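Local coordinates for mutual gliding motility protein C (MglC) (Myxococcus xanthus DK 1622, PDB 7CT3), which is a Roadblock/LC7-domain component of the polarity control system, interacts with its paralog MglB and probably serves gliding motility, at residues Gly16-Ser21 and Gly45-Tyr50. Numbering follows the deposited sequence.
Sequences GALACS and GAWVEY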
# COMPACT_ATOMS: atom_id res chain seq x y z
N GLY A 16 8.93 -10.67 10.82
CA GLY A 16 8.11 -11.31 9.77
C GLY A 16 8.58 -10.99 8.36
O GLY A 16 7.90 -11.43 7.42
N ALA A 17 9.69 -10.26 8.19
CA ALA A 17 10.26 -9.90 6.87
C ALA A 17 10.65 -11.18 6.12
O ALA A 17 11.38 -12.00 6.69
CB ALA A 17 11.45 -8.98 7.03
N LEU A 18 10.16 -11.34 4.89
CA LEU A 18 10.50 -12.47 3.98
C LEU A 18 11.77 -12.11 3.21
O LEU A 18 12.67 -12.96 3.10
CB LEU A 18 9.34 -12.70 3.00
CG LEU A 18 8.20 -13.60 3.47
CD1 LEU A 18 7.89 -13.40 4.94
CD2 LEU A 18 6.96 -13.36 2.63
N ALA A 19 11.82 -10.90 2.66
CA ALA A 19 12.86 -10.46 1.71
C ALA A 19 12.83 -8.94 1.58
O ALA A 19 11.74 -8.34 1.72
CB ALA A 19 12.62 -11.12 0.37
N CYS A 20 13.99 -8.36 1.30
CA CYS A 20 14.13 -6.96 0.83
C CYS A 20 14.99 -6.98 -0.43
O CYS A 20 16.06 -7.61 -0.41
CB CYS A 20 14.73 -6.07 1.91
SG CYS A 20 14.54 -4.31 1.55
N SER A 21 14.50 -6.37 -1.51
CA SER A 21 15.08 -6.51 -2.87
C SER A 21 15.11 -5.16 -3.57
O SER A 21 14.28 -4.30 -3.24
CB SER A 21 14.31 -7.52 -3.67
OG SER A 21 14.14 -8.71 -2.93
N GLY A 45 3.46 -20.96 2.45
CA GLY A 45 2.21 -20.36 1.96
C GLY A 45 2.42 -18.91 1.56
O GLY A 45 1.90 -18.51 0.51
N ALA A 46 3.18 -18.16 2.36
CA ALA A 46 3.56 -16.75 2.11
C ALA A 46 4.45 -16.65 0.86
O ALA A 46 4.20 -15.77 0.04
CB ALA A 46 4.25 -16.17 3.32
N TRP A 47 5.44 -17.53 0.72
CA TRP A 47 6.35 -17.54 -0.46
C TRP A 47 5.54 -17.74 -1.74
O TRP A 47 5.85 -17.08 -2.75
CB TRP A 47 7.45 -18.60 -0.31
CG TRP A 47 8.50 -18.22 0.69
CD1 TRP A 47 8.77 -18.83 1.88
CD2 TRP A 47 9.39 -17.10 0.60
NE1 TRP A 47 9.78 -18.18 2.53
CE2 TRP A 47 10.19 -17.11 1.77
CE3 TRP A 47 9.61 -16.10 -0.36
CZ2 TRP A 47 11.18 -16.16 2.00
CZ3 TRP A 47 10.59 -15.16 -0.12
CH2 TRP A 47 11.36 -15.19 1.04
N VAL A 48 4.54 -18.62 -1.71
CA VAL A 48 3.63 -18.88 -2.86
C VAL A 48 2.92 -17.57 -3.23
O VAL A 48 2.96 -17.20 -4.41
CB VAL A 48 2.63 -20.01 -2.55
CG1 VAL A 48 1.47 -20.06 -3.53
CG2 VAL A 48 3.34 -21.36 -2.50
N GLU A 49 2.30 -16.89 -2.26
CA GLU A 49 1.55 -15.63 -2.52
C GLU A 49 2.53 -14.54 -2.99
O GLU A 49 2.17 -13.81 -3.93
CB GLU A 49 0.73 -15.21 -1.31
CG GLU A 49 -0.40 -16.18 -1.03
CD GLU A 49 -1.55 -15.62 -0.22
OE1 GLU A 49 -1.43 -14.49 0.28
OE2 GLU A 49 -2.56 -16.33 -0.08
N TYR A 50 3.72 -14.46 -2.40
CA TYR A 50 4.75 -13.46 -2.81
C TYR A 50 5.09 -13.64 -4.30
O TYR A 50 5.09 -12.65 -5.05
CB TYR A 50 5.98 -13.51 -1.91
CG TYR A 50 7.01 -12.45 -2.21
CD1 TYR A 50 6.64 -11.19 -2.66
CD2 TYR A 50 8.36 -12.70 -2.04
CE1 TYR A 50 7.58 -10.21 -2.94
CE2 TYR A 50 9.32 -11.73 -2.32
CZ TYR A 50 8.93 -10.49 -2.77
OH TYR A 50 9.86 -9.53 -3.05
O HOH W 1 11.69 -8.35 -1.68
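Leu18 lies across one face of the Trp47 indole, the two side chains running antiparallel alongside each other. Leu18 CB makes a CH-pi contact, 4.2 Å from the centroid of the six-membered ring of Trp47 and 28° off its normal. Leu18 CG lies over the same face, nearer the border of the ring. Further out, Leu18 CD2 reaches the helix surface and rests 4.0 Å from Ala46 CB. The leucine thus fills the hollow between the indole and the small alanine. The far corner of the indole is a bump in turn: Trp47 CH2 presses against the strand backbone, 3.3 Å from Leu18 O. With CG beside the backbone N and anti to the carbonyl carbon (chi1 -74°), the ring of Trp47 extends from the helix to the strand. Ala19 CB meets this ring at its edge, near the ring plane.

The contact packs helix 44-61 against one face of the antiparallel sheet of the Roadblock/LC7 domain; helix 4-13 packs against Cys20 and Ala17 of the same strand. Leu18 and Ala19 form a classic beta bulge opposite Ala95, and both side chains point toward the helix. Ala19 CB therefore also approaches Tyr50, 4.3 Å from CE2 and oblique to the ring. An alanine in place of Trp47 is likely to open a gap beside Leu18 and Ala19 and take away the aromatic face that Leu18 CB lies on.

Tyr50 has CG anti to the backbone N (chi1 -176°), and its ring runs out toward Ser21. The hydroxyls do not bond directly. One water bridges them, 2.6 Å from Tyr50 OH and 2.8 Å from Ser21 OG. Ser21 OG also hydrogen-bonds Thr32 OG1 on the adjoining strand 29-34.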